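Dihydropyrimidinase (Brevibacillus agri, PDB 3SFW) probably catalyses the zinc-dependent hydrolytic ring opening of dihydropyrimidines to N-carbamoyl amino acids, as a four-chain member of the amidohydrolase family. Local coordinates at residues A[223-228]-A[257-262]; A[238-243]-A[247-252]; A[298-303]-A[307-312]. All coordinates share one frame; numbering follows the deposited sequence.

In the fold
Following the chain from its N terminus, contact 1 closes the longest of the three loops, joining helix 214-230 to strand 258-263 after 28 intervening residues. Contact 2 falls entirely within that excursion: there the segment leaving strand 234-237, with zinc ligand His239, folds back on helix 243-254. Contact 3 comes later and in series, a tight turn from helix 295-305 to strand 311-312. Strands 234-237, 258-263 and 311-312 are parallel neighbours in one sheet, so the three contacts tie helices 214-230, 243-254 and 295-305 to neighbouring parts of the barrel wall. Glu262 joins contacts 1 and 2, while the Gly261 to Gln310 backbone bond joins contacts 1 and 3.

Contact 1. Residues A[223-228]-A[257-262]; sequences RAIALT and WNVYGE
Ile225 makes the main crossing from the helix to the 257-262 segment, and its two branches go to different partners. The side chain sits with CG2 anti to the backbone N and CG1 beside that N (chi1 -79°). That puts the CG2 methyl at the edge of the Trp257 indole, close to the ring plane, where it bridges the CE3-CZ3 bond; CG2 to CZ3 is 3.8 Å. The CG1 branch meets Val259, its CG1 lying 4.0 Å from CG1 of Val259. Ile225 crosses both partners at about a right angle, one with each branch. One turn further on, Thr228 points toward the strand but touches it only loosely: its CG2 is 4.4 Å from the carbonyl O of Asn258, the centre of an inverse gamma turn. The hydroxyl of Thr228 is occupied within the helix, OG1 donating to Ala224 O at 2.9 Å. This bond comes from 37° above the carbonyl plane, whereas the backbone N of Thr228 reaches the same oxygen from the opposite face, so two donors grip it. Asn258 OD1 is hydrogen-bonded to Lys305 NZ of a neighbouring subunit. The contact is thus apolar helix-on-strand packing in the barrel wall: helix 214-230 also lies against Leu235 of the adjacent parallel strand 234-237, helix 163-176 flanks it at Thr228, and Ala252 of helix 243-254 touches Ile225, Trp257 and Val259 alike.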
loop_
_atom_site.group_PDB
_atom_site.type_symbol
_atom_site.label_atom_id
_atom_site.label_comp_id
_atom_site.label_asym_id
_atom_site.label_seq_id
_atom_site.Cartn_x
_atom_site.Cartn_y
_atom_site.Cartn_z
ATOM N N ARG A 223 9.078 -9.354 -9.102
ATOM C CA ARG A 223 8.962 -10.641 -9.805
ATOM C C ARG A 223 9.660 -11.728 -8.998
ATOM O O ARG A 223 9.095 -12.819 -8.793
ATOM C CB ARG A 223 9.557 -10.539 -11.207
ATOM C CG ARG A 223 9.573 -11.888 -11.971
ATOM C CD ARG A 223 9.527 -11.609 -13.490
ATOM N NE ARG A 223 10.338 -10.435 -13.857
ATOM C CZ ARG A 223 11.597 -10.467 -14.278
ATOM N NH1 ARG A 223 12.256 -9.327 -14.468
ATOM N NH2 ARG A 223 12.167 -11.645 -14.595
ATOM N N ALA A 224 10.868 -11.442 -8.512
ATOM C CA ALA A 224 11.573 -12.479 -7.732
ATOM C C ALA A 224 10.776 -12.786 -6.446
ATOM O O ALA A 224 10.661 -13.954 -6.026
ATOM C CB ALA A 224 12.977 -12.006 -7.406
ATOM N N ILE A 225 10.151 -11.758 -5.873
ATOM C CA ILE A 225 9.386 -11.941 -4.645
ATOM C C ILE A 225 8.133 -12.801 -4.899
ATOM O O ILE A 225 7.863 -13.735 -4.154
ATOM C CB ILE A 225 8.955 -10.571 -4.058
ATOM C CG1 ILE A 225 10.135 -9.961 -3.319
ATOM C CG2 ILE A 225 7.690 -10.740 -3.176
ATOM C CD1 ILE A 225 9.956 -8.478 -3.002
ATOM N N ALA A 226 7.444 -12.560 -6.007
ATOM C CA ALA A 226 6.248 -13.332 -6.326
ATOM C C ALA A 226 6.585 -14.812 -6.555
ATOM O O ALA A 226 5.864 -15.715 -6.084
ATOM C CB ALA A 226 5.568 -12.764 -7.604
ATOM N N LEU A 227 7.673 -15.064 -7.266
ATOM C CA LEU A 227 8.059 -16.441 -7.571
ATOM C C LEU A 227 8.513 -17.126 -6.287
ATOM O O LEU A 227 8.225 -18.302 -6.070
ATOM C CB LEU A 227 9.224 -16.430 -8.592
ATOM C CG LEU A 227 8.799 -16.592 -10.067
ATOM C CD1 LEU A 227 7.705 -15.585 -10.461
ATOM C CD2 LEU A 227 10.024 -16.442 -10.943
ATOM N N THR A 228 9.151 -16.379 -5.394
ATOM C CA THR A 228 9.505 -16.918 -4.076
ATOM C C THR A 228 8.257 -17.315 -3.268
ATOM O O THR A 228 8.226 -18.393 -2.713
ATOM C CB THR A 228 10.368 -15.923 -3.230
ATOM O OG1 THR A 228 11.583 -15.672 -3.939
ATOM C CG2 THR A 228 10.703 -16.512 -1.877
ATOM N N TRP A 257 6.319 -13.351 4.208
ATOM C CA TRP A 257 7.186 -14.105 3.323
ATOM C C TRP A 257 8.641 -13.998 3.743
ATOM O O TRP A 257 9.052 -13.038 4.421
ATOM C CB TRP A 257 7.003 -13.702 1.877
ATOM C CG TRP A 257 5.559 -13.876 1.437
ATOM C CD1 TRP A 257 4.611 -14.672 2.026
ATOM C CD2 TRP A 257 4.926 -13.248 0.339
ATOM N NE1 TRP A 257 3.428 -14.606 1.326
ATOM C CE2 TRP A 257 3.604 -13.762 0.264
ATOM C CE3 TRP A 257 5.385 -12.424 -0.696
ATOM C CZ2 TRP A 257 2.717 -13.398 -0.744
ATOM C CZ3 TRP A 257 4.510 -12.085 -1.710
ATOM C CH2 TRP A 257 3.186 -12.564 -1.728
ATOM N N ASN A 258 9.418 -15.024 3.385
ATOM C CA ASN A 258 10.824 -15.094 3.823
ATOM C C ASN A 258 11.736 -14.421 2.794
ATOM O O ASN A 258 12.368 -15.070 1.952
ATOM C CB ASN A 258 11.182 -16.558 4.112
ATOM C CG ASN A 258 10.310 -17.116 5.252
ATOM O OD1 ASN A 258 10.094 -16.411 6.247
ATOM N ND2 ASN A 258 9.607 -18.199 4.989
ATOM N N VAL A 259 11.631 -13.090 2.786
ATOM C CA VAL A 259 12.324 -12.244 1.832
ATOM C C VAL A 259 13.236 -11.331 2.642
ATOM O O VAL A 259 12.776 -10.624 3.565
ATOM C CB VAL A 259 11.322 -11.388 1.021
ATOM C CG1 VAL A 259 12.087 -10.329 0.133
ATOM C CG2 VAL A 259 10.418 -12.332 0.158
ATOM N N TYR A 260 14.525 -11.344 2.278
ATOM C CA TYR A 260 15.560 -10.543 2.956
ATOM C C TYR A 260 16.210 -9.640 1.945
ATOM O O TYR A 260 16.165 -9.920 0.758
ATOM C CB TYR A 260 16.670 -11.481 3.518
ATOM C CG TYR A 260 16.049 -12.542 4.393
ATOM C CD1 TYR A 260 15.767 -13.808 3.879
ATOM C CD2 TYR A 260 15.577 -12.232 5.663
ATOM C CE1 TYR A 260 15.091 -14.766 4.623
ATOM C CE2 TYR A 260 14.945 -13.211 6.437
ATOM C CZ TYR A 260 14.718 -14.482 5.893
ATOM O OH TYR A 260 14.094 -15.465 6.633
ATOM N N GLY A 261 16.788 -8.526 2.425
ATOM C CA GLY A 261 17.455 -7.568 1.526
ATOM C C GLY A 261 18.784 -7.060 2.053
ATOM O O GLY A 261 18.978 -6.874 3.268
ATOM N N GLU A 262 19.681 -6.793 1.101
ATOM C CA GLU A 262 21.011 -6.283 1.358
ATOM C C GLU A 262 21.092 -4.891 0.728
ATOM O O GLU A 262 20.528 -4.668 -0.347
ATOM C CB GLU A 262 21.972 -7.174 0.570
ATOM C CG GLU A 262 23.450 -6.797 0.632
ATOM C CD GLU A 262 24.216 -7.677 -0.375
ATOM O OE1 GLU A 262 24.319 -7.268 -1.571
ATOM O OE2 GLU A 262 24.618 -8.797 0.019
#

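Contact 2. Residues A[238-243]-A[247-252]; sequences VHVSCA and RRIAEA. With ZN (zinc ion), chain D; ACT (acetate ion), chain C.
Ala243 and Arg247 are joined through the backbone: the amide N of Arg247 donates to Ala243 O at 2.8 Å, nearly straight at 168°. This is the first-turn bond of helix 243-254, with Cys242 at the N-cap, so the irregular 238-243 segment runs directly into the helix and folds back beside it. Where the two pass each other, Val240 and Ile249 reach together tip to tip, CG2 of the valine only 3.5 Å from CD1 of the isoleucine, a tighter fit than usual for two methyls. The extended outer bond of Ile249 (chi2 164°) carries CD1 out to that meeting. At the other end, the CB of Ala243 lies over one face of the Arg247 guanidinium, offset toward its rim and 3.7 Å from NH2. An acetate, probably from the crystallisation liquor, is modelled at the guanidinium edge with its O 3.0 Å from NH2 of Arg247, but its methyl runs into NE, so its placement is doubtful. His239 points the other way, into the active site, where its NE2 binds a zinc ion at 2.2 Å beside two waters; His183 and carboxylated Lys150 complete this site. CG2 of Val238 lies over the centre of one face of the His239 imidazole, while Glu262 OE1 takes the backbone N-H of His239 and, as a second-shell group, also holds ND1 of His58, a ligand of the second zinc ion. Helix 295-305 covers this corner after strand 234-237, with Trp295 and Val299 against Ala243; Thr221 of helix 214-230 and Val259 of strand 258-263 lie against Ile249.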
loop_
_atom_site.group_PDB
_atom_site.type_symbol
_atom_site.label_atom_id
_atom_site.label_comp_id
_atom_site.label_asym_id
_atom_site.label_seq_id
_atom_site.Cartn_x
_atom_site.Cartn_y
_atom_site.Cartn_z
ATOM N N VAL A 238 20.063 -8.926 -3.487
ATOM C CA VAL A 238 21.378 -8.290 -3.253
ATOM C C VAL A 238 21.281 -6.826 -3.738
ATOM O O VAL A 238 20.362 -6.476 -4.479
ATOM C CB VAL A 238 22.560 -8.980 -4.021
ATOM C CG1 VAL A 238 22.632 -10.493 -3.681
ATOM C CG2 VAL A 238 22.396 -8.814 -5.549
ATOM N N HIS A 239 22.192 -5.997 -3.235
ATOM C CA HIS A 239 22.273 -4.572 -3.606
ATOM C C HIS A 239 20.917 -3.940 -3.928
ATOM O O HIS A 239 20.720 -3.447 -5.033
ATOM C CB HIS A 239 23.324 -4.290 -4.743
ATOM C CG HIS A 239 23.214 -5.170 -5.973
ATOM N ND1 HIS A 239 22.024 -5.385 -6.650
ATOM C CD2 HIS A 239 24.187 -5.770 -6.715
ATOM C CE1 HIS A 239 22.265 -6.139 -7.724
ATOM N NE2 HIS A 239 23.572 -6.363 -7.787
ATOM N N VAL A 240 20.061 -3.810 -2.911
ATOM C CA VAL A 240 18.832 -2.994 -3.047
ATOM C C VAL A 240 19.255 -1.496 -3.085
ATOM O O VAL A 240 19.998 -1.041 -2.200
ATOM C CB VAL A 240 17.866 -3.268 -1.846
ATOM C CG1 VAL A 240 16.624 -2.331 -1.901
ATOM C CG2 VAL A 240 17.417 -4.721 -1.872
ATOM N N SER A 241 18.904 -0.768 -4.166
ATOM C CA SER A 241 19.458 0.592 -4.304
ATOM C C SER A 241 18.412 1.677 -4.207
ATOM O O SER A 241 18.745 2.878 -4.179
ATOM C CB SER A 241 20.204 0.740 -5.651
ATOM O OG SER A 241 19.291 0.786 -6.748
ATOM N N CYS A 242 17.142 1.301 -4.288
ATOM C CA CYS A 242 16.106 2.317 -4.487
ATOM C C CYS A 242 14.834 2.060 -3.730
ATOM O O CYS A 242 14.539 0.925 -3.298
ATOM C CB CYS A 242 15.776 2.506 -5.963
ATOM S SG CYS A 242 15.003 1.074 -6.765
ATOM N N ALA A 243 14.104 3.148 -3.498
ATOM C CA ALA A 243 12.863 3.088 -2.721
ATOM C C ALA A 243 11.831 2.168 -3.348
ATOM O O ALA A 243 11.140 1.437 -2.623
ATOM C CB ALA A 243 12.262 4.533 -2.527
ATOM N N ARG A 247 10.154 -0.669 -0.996
ATOM C CA ARG A 247 8.697 -0.780 -0.762
ATOM C C ARG A 247 8.186 -2.204 -1.012
ATOM O O ARG A 247 7.323 -2.688 -0.296
ATOM C CB ARG A 247 7.922 0.197 -1.701
ATOM C CG ARG A 247 8.213 1.634 -1.353
ATOM C CD ARG A 247 7.827 2.580 -2.505
ATOM N NE ARG A 247 8.340 3.918 -2.249
ATOM C CZ ARG A 247 8.451 4.859 -3.184
ATOM N NH1 ARG A 247 8.089 4.587 -4.430
ATOM N NH2 ARG A 247 8.933 6.057 -2.880
ATOM N N ARG A 248 8.673 -2.836 -2.077
ATOM C CA ARG A 248 8.240 -4.185 -2.443
ATOM C C ARG A 248 8.708 -5.223 -1.411
ATOM O O ARG A 248 7.953 -6.143 -1.032
ATOM C CB ARG A 248 8.745 -4.556 -3.822
ATOM C CG ARG A 248 7.966 -3.842 -4.966
ATOM C CD ARG A 248 8.760 -3.899 -6.188
ATOM N NE ARG A 248 8.184 -3.117 -7.310
ATOM C CZ ARG A 248 7.318 -3.590 -8.218
ATOM N NH1 ARG A 248 6.738 -4.785 -8.075
ATOM N NH2 ARG A 248 7.113 -2.895 -9.330
ATOM N N ILE A 249 9.923 -5.044 -0.926
ATOM C CA ILE A 249 10.483 -5.958 0.093
ATOM C C ILE A 249 9.701 -5.769 1.385
ATOM O O ILE A 249 9.298 -6.747 2.037
ATOM C CB ILE A 249 11.993 -5.721 0.306
ATOM C CG1 ILE A 249 12.751 -6.261 -0.911
ATOM C CG2 ILE A 249 12.526 -6.491 1.566
ATOM C CD1 ILE A 249 14.218 -5.732 -1.018
ATOM N N ALA A 250 9.425 -4.502 1.732
ATOM C CA ALA A 250 8.612 -4.261 2.960
ATOM C C ALA A 250 7.216 -4.862 2.881
ATOM O O ALA A 250 6.745 -5.466 3.876
ATOM C CB ALA A 250 8.541 -2.757 3.295
ATOM N N GLU A 251 6.555 -4.728 1.731
ATOM C CA GLU A 251 5.219 -5.363 1.553
ATOM C C GLU A 251 5.296 -6.877 1.662
ATOM O O GLU A 251 4.427 -7.498 2.305
ATOM C CB GLU A 251 4.628 -5.108 0.157
ATOM C CG GLU A 251 4.514 -3.735 -0.322
ATOM C CD GLU A 251 4.238 -3.727 -1.844
ATOM O OE1 GLU A 251 3.634 -4.748 -2.354
ATOM O OE2 GLU A 251 4.650 -2.718 -2.500
ATOM N N ALA A 252 6.314 -7.488 1.020
ATOM C CA ALA A 252 6.487 -8.948 1.090
ATOM C C ALA A 252 6.695 -9.398 2.550
ATOM O O ALA A 252 6.078 -10.368 3.005
ATOM C CB ALA A 252 7.696 -9.394 0.246
HETATM ZN ZN ZN D . 24.822 -7.601 -9.089
HETATM C C ACT C . 9.628 5.667 0.763
HETATM O O ACT C . 9.738 6.632 -0.031
HETATM O OXT ACT C . 9.679 5.866 2.040
HETATM C CH3 ACT C . 9.471 4.346 0.194
HETATM O O HOH W 1 26.196 -8.359 -10.490
HETATM O O HOH W 2 25.832 -5.873 -10.089
#

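Contact 3. Residues A[298-303]-A[307-312]; sequences DVLWSA and GILQTV
Leu309 swings its CG beside its own backbone N (chi1 -63°) and then runs on fully extended (chi2 178°), which carries CD1 across the methyl of Ala303 as far as Leu300. This is a helix-to-strand turn of the TIM-barrel fold, where helix 295-305 ends and the chain reverses toward the short strand 311-312. Ala303 is the hub: its CB points at the turn and lies 3.7 Å from CG of Leu309, with the CB of Ile308 3.9 Å away. Beyond it, CD2 of Leu300 and CD1 of Leu309 meet at 4.0 Å, the two leucines crossing at a slant. Gly307, with its positive phi, makes the reversal in a conformation that favours glycine. The buried leucine pair faces Thr263 of strand 258-263, which both side chains touch, while Val246 of helix 243-254 covers Leu300 and Ala303. Ile308 also packs on Glu254 of a neighbouring subunit. Two amides past the helix end then return to a single carbonyl. The N of Ile308 makes a weak bond to Ala303 O at 2.8 Å, bent to 129°; the N of Leu309 makes a straighter one to that oxygen at 3.2 Å, its N-H coming down from well above the carbonyl plane.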
loop_
_atom_site.group_PDB
_atom_site.type_symbol
_atom_site.label_atom_id
_atom_site.label_comp_id
_atom_site.label_asym_id
_atom_site.label_seq_id
_atom_site.Cartn_x
_atom_site.Cartn_y
_atom_site.Cartn_z
ATOM N N ASP A 298 18.103 8.009 1.967
ATOM C CA ASP A 298 17.464 7.988 3.298
ATOM C C ASP A 298 16.420 6.883 3.454
ATOM O O ASP A 298 16.182 6.395 4.583
ATOM C CB ASP A 298 16.915 9.355 3.730
ATOM C CG ASP A 298 18.006 10.243 4.382
ATOM O OD1 ASP A 298 17.843 11.475 4.314
ATOM O OD2 ASP A 298 19.035 9.727 4.929
ATOM N N VAL A 299 15.774 6.528 2.347
ATOM C CA VAL A 299 14.857 5.383 2.364
ATOM C C VAL A 299 15.635 4.079 2.676
ATOM O O VAL A 299 15.170 3.253 3.467
ATOM C CB VAL A 299 14.091 5.262 1.048
ATOM C CG1 VAL A 299 13.060 4.067 1.114
ATOM C CG2 VAL A 299 13.282 6.580 0.741
ATOM N N LEU A 300 16.820 3.913 2.081
ATOM C CA LEU A 300 17.702 2.760 2.460
ATOM C C LEU A 300 18.125 2.767 3.955
ATOM O O LEU A 300 18.060 1.731 4.654
ATOM C CB LEU A 300 18.960 2.714 1.571
ATOM C CG LEU A 300 18.667 2.524 0.080
ATOM C CD1 LEU A 300 19.965 2.730 -0.691
ATOM C CD2 LEU A 300 18.076 1.129 -0.249
ATOM N N TRP A 301 18.514 3.934 4.461
ATOM C CA TRP A 301 18.913 4.032 5.853
ATOM C C TRP A 301 17.732 3.704 6.743
ATOM O O TRP A 301 17.896 2.964 7.704
ATOM C CB TRP A 301 19.398 5.460 6.207
ATOM C CG TRP A 301 20.855 5.784 5.765
ATOM C CD1 TRP A 301 21.261 6.798 4.901
ATOM C CD2 TRP A 301 22.032 5.174 6.245
ATOM N NE1 TRP A 301 22.640 6.821 4.822
ATOM C CE2 TRP A 301 23.136 5.822 5.630
ATOM C CE3 TRP A 301 22.285 4.128 7.159
ATOM C CZ2 TRP A 301 24.445 5.483 5.923
ATOM C CZ3 TRP A 301 23.587 3.768 7.395
ATOM C CH2 TRP A 301 24.650 4.452 6.809
ATOM N N SER A 302 16.561 4.243 6.409
ATOM C CA SER A 302 15.312 3.925 7.172
ATOM C C SER A 302 15.052 2.418 7.185
ATOM O O SER A 302 14.598 1.860 8.179
ATOM C CB SER A 302 14.106 4.608 6.524
ATOM O OG SER A 302 14.112 5.985 6.800
ATOM N N ALA A 303 15.276 1.773 6.043
ATOM C CA ALA A 303 14.956 0.354 5.916
ATOM C C ALA A 303 15.917 -0.457 6.784
ATOM O O ALA A 303 15.527 -1.461 7.384
ATOM C CB ALA A 303 15.065 -0.088 4.407
ATOM N N GLY A 307 14.622 -2.562 10.014
ATOM C CA GLY A 307 14.729 -4.046 9.849
ATOM C C GLY A 307 14.136 -4.593 8.552
ATOM O O GLY A 307 13.877 -5.792 8.443
ATOM N N ILE A 308 13.807 -3.705 7.620
ATOM C CA ILE A 308 13.284 -4.104 6.291
ATOM C C ILE A 308 14.429 -4.609 5.357
ATOM O O ILE A 308 14.214 -5.546 4.596
ATOM C CB ILE A 308 12.585 -2.881 5.607
ATOM C CG1 ILE A 308 11.324 -2.524 6.413
ATOM C CG2 ILE A 308 12.196 -3.203 4.131
ATOM C CD1 ILE A 308 10.766 -1.089 6.200
ATOM N N LEU A 309 15.609 -4.015 5.481
ATOM C CA LEU A 309 16.878 -4.574 4.937
ATOM C C LEU A 309 17.710 -5.065 6.095
ATOM O O LEU A 309 17.656 -4.448 7.200
ATOM C CB LEU A 309 17.688 -3.470 4.229
ATOM C CG LEU A 309 16.914 -2.911 3.003
ATOM C CD1 LEU A 309 17.785 -1.789 2.422
ATOM C CD2 LEU A 309 16.656 -4.015 1.905
ATOM N N GLN A 310 18.373 -6.213 5.918
ATOM C CA GLN A 310 19.039 -6.889 7.080
ATOM C C GLN A 310 20.577 -6.857 7.050
ATOM O O GLN A 310 21.219 -7.099 8.078
ATOM C CB GLN A 310 18.565 -8.340 7.224
ATOM C CG GLN A 310 17.064 -8.488 7.562
ATOM C CD GLN A 310 16.170 -8.167 6.348
ATOM O OE1 GLN A 310 15.153 -7.453 6.462
ATOM N NE2 GLN A 310 16.573 -8.630 5.196
ATOM N N THR A 311 21.170 -6.586 5.889
ATOM C CA THR A 311 22.641 -6.738 5.736
ATOM C C THR A 311 23.227 -5.637 4.847
ATOM O O THR A 311 22.528 -5.002 4.033
ATOM C CB THR A 311 23.036 -8.081 5.063
ATOM O OG1 THR A 311 22.452 -8.109 3.734
ATOM C CG2 THR A 311 22.527 -9.275 5.898
ATOM N N VAL A 312 24.543 -5.447 4.988
ATOM C CA VAL A 312 25.275 -4.575 4.042
ATOM C C VAL A 312 26.461 -5.357 3.493
ATOM O O VAL A 312 27.310 -5.862 4.256
ATOM C CB VAL A 312 25.780 -3.286 4.713
ATOM C CG1 VAL A 312 26.666 -2.471 3.693
ATOM C CG2 VAL A 312 24.618 -2.432 5.190
#